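Local coordinates for response regulator receiver protein (PDB 4XLT) that probably acts as a phosphorylatable receiver in bacterial two-component signalling, at residues I8-S12 with V13-F17; R46-G49 with A50-D54. One frame throughout, in Å; residues are numbered along the deposited sequence.

Contact 1. Residues I8-S12 with V13-F17; sequences IVDDS and VFDLF
Asp10 and Ser12 meet Asp15 and Leu16 where strand 4-9 of the receiver fold turns into helix 13-25, at the C-terminal end of the parallel sheet. Ser12 is the N-cap of that helix. Its OG lies anti to its own backbone N (chi1 170°) and accepts from Asp15 N at 3.2 Å, a nearly straight bond. Ser12 O takes Leu16 N at 2.8 Å, which starts the helical pattern. An Asx turn leads into the cap: Asp10 OD1 accepts from Ser12 N at 2.8 Å. That N-H comes from above the carboxylate plane, 38° out of it.

The other oxygen, Asp10 OD2, rests 3.5 Å from Asp15 CB. The two carboxylate planes are turned 60° apart, and Asp10 OD2 stands 4.1 Å from Asp15 OD2. Lys115 NZ forms a salt bridge with each of these oxygens, so the two carboxylates share one lysine. A water oxygen lies 3.0 Å from Asp10 OD1 and 3.3 Å from Asp15 OD2, though it has more acceptors in reach than protons to give. With an alanine in place of Asp10, Ser12 N would probably lose its acceptor in the turn, and Lys115 would be left with one carboxylate fewer.

The rest of the contact is apolar. Leu16 CD1 reaches 3.6 Å to Ile8 CG2, the two side chains running past each other in opposite directions. CD1 also lies against Asp10 CB.

In CheY-like receivers, acidic residues at the end of the first strand help to bind magnesium, and Asp10 and Asp11 are consistent with that role. Asp11 also lies close to Asp60 at the end of strand 54-60. Strand 4-9, helix 13-25 and strand 31-35 make a beta-alpha-beta unit, in which Leu16 packs on Thr34 and Ile8 on Val32.

Contact 2. Residues R46-G49 with A50-D54; sequences RSQG and ADIPD
The backbone makes a type I beta turn from Gly49 to Ile52, with Ala50 and Asp51 at its two central positions. The ends of the turn are not joined by a hydrogen bond: Gly49 O and Ile52 N stand 3.6 Å apart. Across the turn the contacts are van der Waals ones.

Ile52 is the main side chain of the contact. Its CG1 branch lies between the backbone N and the carbonyl carbon (chi1 64°), which directs both gamma carbons at the carbonyl oxygen of Gly49. Ile52 CG2 comes to 3.3 Å from Gly49 O. The other branch, Ile52 CG1, is 3.5 Å from that same Gly49 O.

CG2 also receives the side chain of Gln48, which crosses Ile52 at about a right angle. Gln48 CB is 3.6 Å from Ile52 CG2. The glutamine chain then bends at chi2 (-59°), and this brings its amide oxygen back to the same methyl, with Gln48 OE1 at 3.3 Å from Ile52 CG2. The amide nitrogen, NE2, is hydrogen-bonded to His44 O near the end of helix 38-46. That bond helps to fix the turn of the amide, so a polar group is held against the isoleucine.

Asp51 folds back over the start of the turn. Its OD1 lies 3.5 Å from Gly49 C, against the backbone. Ala50 CB points away overall, though it stays 3.7 Å from Gly49 C, and it packs on Ala81.

The whole turn belongs to the loop that carries the chain from helix 38-46 into strand 54-60. Helix 80-83 packs against it, Val82 touching both Gln48 and Ile52. Trp129 of a neighbouring subunit packs on Ala50, and Pro131 of that subunit on Asp51.

The contacts lie toward opposite ends of the parallel sheet. Contact 1 follows the C-terminal end of strand 4-9. Contact 2 leads into the N-terminal end of strand 54-60. Their centres are 23 Å apart and their nearest atoms about 11 Å, so they do not touch. Strand 54-60 connects the two regions: it leaves the loop of contact 2 and ends at Asp60, the predicted phosphorylation site, beside Asp11 of contact 1. Asp60 is not phosphorylated here. Contact 1 therefore borders the presumed active site, whereas contact 2 lies away from it and faces another subunit.

Contact 1. Residues I8-S12 with V13-F17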
loop_
_atom_site.group_PDB
_atom_site.type_symbol
_atom_site.label_atom_id
_atom_site.label_comp_id
_atom_site.label_asym_id
_atom_site.label_seq_id
_atom_site.Cartn_x
_atom_site.Cartn_y
_atom_site.Cartn_z
ATOM N N ILE A 8 20.026 -7.342 5.655
ATOM C CA ILE A 8 20.239 -8.666 5.092
ATOM C C ILE A 8 19.705 -9.723 6.047
ATOM O O ILE A 8 19.985 -9.689 7.246
ATOM C CB ILE A 8 21.728 -8.935 4.800
ATOM C CG1 ILE A 8 22.350 -7.747 4.065
ATOM C CG2 ILE A 8 21.890 -10.207 3.984
ATOM C CD1 ILE A 8 23.850 -7.870 3.858
ATOM N N VAL A 9 18.917 -10.650 5.508
ATOM C CA VAL A 9 18.347 -11.744 6.286
ATOM C C VAL A 9 18.767 -13.073 5.672
ATOM O O VAL A 9 18.270 -13.458 4.614
ATOM C CB VAL A 9 16.806 -11.667 6.345
ATOM C CG1 VAL A 9 16.260 -12.714 7.304
ATOM C CG2 VAL A 9 16.356 -10.275 6.758
ATOM N N ASP A 10 19.688 -13.767 6.334
ATOM C CA ASP A 10 20.243 -15.010 5.803
ATOM C C ASP A 10 20.637 -15.955 6.939
ATOM O O ASP A 10 21.296 -15.547 7.896
ATOM C CB ASP A 10 21.452 -14.710 4.907
ATOM C CG ASP A 10 21.806 -15.864 3.973
ATOM O OD1 ASP A 10 21.649 -17.043 4.361
ATOM O OD2 ASP A 10 22.251 -15.584 2.841
ATOM N N ASP A 11 20.233 -17.217 6.832
ATOM C CA ASP A 11 20.556 -18.206 7.857
ATOM C C ASP A 11 22.015 -18.639 7.758
ATOM O O ASP A 11 22.576 -19.181 8.713
ATOM C CB ASP A 11 19.641 -19.426 7.741
ATOM C CG ASP A 11 19.845 -20.183 6.444
ATOM O OD1 ASP A 11 20.036 -19.529 5.398
ATOM O OD2 ASP A 11 19.819 -21.432 6.473
ATOM N N SER A 12 22.622 -18.406 6.597
ATOM C CA SER A 12 24.034 -18.709 6.396
ATOM C C SER A 12 24.904 -17.576 6.922
ATOM O O SER A 12 24.904 -16.473 6.375
ATOM C CB SER A 12 24.333 -18.956 4.918
ATOM O OG SER A 12 25.730 -19.014 4.697
ATOM N N VAL A 13 25.647 -17.860 7.987
ATOM C CA VAL A 13 26.476 -16.855 8.635
ATOM C C VAL A 13 27.594 -16.391 7.707
ATOM O O VAL A 13 27.924 -15.206 7.665
ATOM C CB VAL A 13 27.072 -17.394 9.948
ATOM C CG1 VAL A 13 27.863 -16.311 10.659
ATOM C CG2 VAL A 13 25.962 -17.914 10.849
ATOM N N PHE A 14 28.168 -17.327 6.957
ATOM C CA PHE A 14 29.181 -16.990 5.962
ATOM C C PHE A 14 28.624 -16.038 4.903
ATOM O O PHE A 14 29.212 -14.990 4.637
ATOM C CB PHE A 14 29.727 -18.256 5.300
ATOM C CG PHE A 14 30.653 -17.986 4.148
ATOM C CD1 PHE A 14 31.930 -17.493 4.368
ATOM C CD2 PHE A 14 30.248 -18.229 2.844
ATOM C CE1 PHE A 14 32.785 -17.241 3.307
ATOM C CE2 PHE A 14 31.097 -17.981 1.780
ATOM C CZ PHE A 14 32.368 -17.488 2.012
ATOM N N ASP A 15 27.488 -16.399 4.312
ATOM C CA ASP A 15 26.867 -15.558 3.291
ATOM C C ASP A 15 26.463 -14.201 3.860
ATOM O O ASP A 15 26.591 -13.181 3.187
ATOM C CB ASP A 15 25.643 -16.247 2.678
ATOM C CG ASP A 15 26.010 -17.463 1.848
ATOM O OD1 ASP A 15 27.192 -17.589 1.464
ATOM O OD2 ASP A 15 25.114 -18.288 1.571
ATOM N N LEU A 16 25.984 -14.197 5.101
ATOM C CA LEU A 16 25.535 -12.972 5.754
ATOM C C LEU A 16 26.647 -11.929 5.847
ATOM O O LEU A 16 26.493 -10.803 5.374
ATOM C CB LEU A 16 24.998 -13.286 7.152
ATOM C CG LEU A 16 24.211 -12.179 7.852
ATOM C CD1 LEU A 16 22.974 -11.813 7.048
ATOM C CD2 LEU A 16 23.823 -12.609 9.254
ATOM N N PHE A 17 27.768 -12.313 6.451
ATOM C CA PHE A 17 28.889 -11.398 6.638
ATOM C C PHE A 17 29.583 -11.055 5.323
ATOM O O PHE A 17 30.033 -9.926 5.132
ATOM C CB PHE A 17 29.899 -11.989 7.622
ATOM C CG PHE A 17 29.464 -11.896 9.056
ATOM C CD1 PHE A 17 29.758 -10.769 9.807
ATOM C CD2 PHE A 17 28.754 -12.926 9.649
ATOM C CE1 PHE A 17 29.357 -10.675 11.127
ATOM C CE2 PHE A 17 28.349 -12.837 10.969
ATOM C CZ PHE A 17 28.651 -11.711 11.708
HETATM O O HOH W 1 22.116 -19.269 2.469
#

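Contact 2. Residues R46-G49 with A50-D54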
loop_
_atom_site.group_PDB
_atom_site.type_symbol
_atom_site.label_atom_id
_atom_site.label_comp_id
_atom_site.label_asym_id
_atom_site.label_seq_id
_atom_site.Cartn_x
_atom_site.Cartn_y
_atom_site.Cartn_z
ATOM N N ARG A 46 9.179 -4.466 13.329
ATOM C CA ARG A 46 7.978 -4.118 14.083
ATOM C C ARG A 46 8.196 -2.911 14.991
ATOM O O ARG A 46 7.234 -2.319 15.484
ATOM C CB ARG A 46 7.502 -5.312 14.911
ATOM C CG ARG A 46 6.740 -6.351 14.107
ATOM C CD ARG A 46 6.489 -7.612 14.914
ATOM N NE ARG A 46 5.739 -8.604 14.148
ATOM C CZ ARG A 46 5.577 -9.871 14.519
ATOM N NH1 ARG A 46 6.117 -10.311 15.647
ATOM N NH2 ARG A 46 4.878 -10.700 13.754
ATOM N N SER A 47 9.454 -2.546 15.210
ATOM C CA SER A 47 9.769 -1.401 16.055
ATOM C C SER A 47 9.998 -0.138 15.228
ATOM O O SER A 47 10.252 0.935 15.775
ATOM C CB SER A 47 10.998 -1.694 16.921
ATOM O OG SER A 47 12.171 -1.797 16.133
ATOM N N GLN A 48 9.899 -0.266 13.907
ATOM C CA GLN A 48 10.138 0.864 13.015
ATOM C C GLN A 48 8.852 1.619 12.699
ATOM O O GLN A 48 7.760 1.058 12.752
ATOM C CB GLN A 48 10.790 0.389 11.714
ATOM C CG GLN A 48 12.029 -0.469 11.910
ATOM C CD GLN A 48 13.123 0.244 12.680
ATOM O OE1 GLN A 48 13.470 1.385 12.376
ATOM N NE2 GLN A 48 13.670 -0.428 13.685
ATOM N N GLY A 49 8.996 2.899 12.371
ATOM C CA GLY A 49 7.875 3.717 11.952
ATOM C C GLY A 49 8.035 4.125 10.500
ATOM O O GLY A 49 8.914 3.623 9.802
ATOM N N ALA A 50 7.189 5.042 10.045
ATOM C CA ALA A 50 7.256 5.527 8.671
ATOM C C ALA A 50 8.328 6.602 8.512
ATOM O O ALA A 50 8.428 7.238 7.462
ATOM C CB ALA A 50 5.904 6.062 8.232
ATOM N N ASP A 51 9.124 6.802 9.557
ATOM C CA ASP A 51 10.177 7.811 9.537
ATOM C C ASP A 51 11.529 7.203 9.172
ATOM O O ASP A 51 12.546 7.896 9.160
ATOM C CB ASP A 51 10.268 8.514 10.895
ATOM C CG ASP A 51 10.589 7.555 12.029
ATOM O OD1 ASP A 51 10.265 6.355 11.908
ATOM O OD2 ASP A 51 11.165 8.003 13.044
ATOM N N ILE A 52 11.535 5.908 8.874
ATOM C CA ILE A 52 12.770 5.214 8.524
ATOM C C ILE A 52 13.235 5.592 7.122
ATOM O O ILE A 52 12.414 5.898 6.255
ATOM C CB ILE A 52 12.605 3.681 8.610
ATOM C CG1 ILE A 52 11.591 3.184 7.579
ATOM C CG2 ILE A 52 12.198 3.271 10.015
ATOM C CD1 ILE A 52 11.637 1.688 7.362
ATOM N N PRO A 53 14.561 5.585 6.899
ATOM C CA PRO A 53 15.133 5.873 5.578
ATOM C C PRO A 53 14.705 4.863 4.522
ATOM O O PRO A 53 14.138 3.822 4.859
ATOM C CB PRO A 53 16.646 5.778 5.820
ATOM C CG PRO A 53 16.819 5.988 7.275
ATOM C CD PRO A 53 15.606 5.395 7.919
ATOM N N ASP A 54 14.972 5.182 3.257
ATOM C CA ASP A 54 14.813 4.223 2.173
ATOM C C ASP A 54 15.574 2.955 2.521
ATOM O O ASP A 54 16.791 2.981 2.689
ATOM C CB ASP A 54 15.316 4.803 0.851
ATOM C CG ASP A 54 14.428 5.912 0.327
ATOM O OD1 ASP A 54 13.568 6.399 1.089
ATOM O OD2 ASP A 54 14.594 6.297 -0.849
#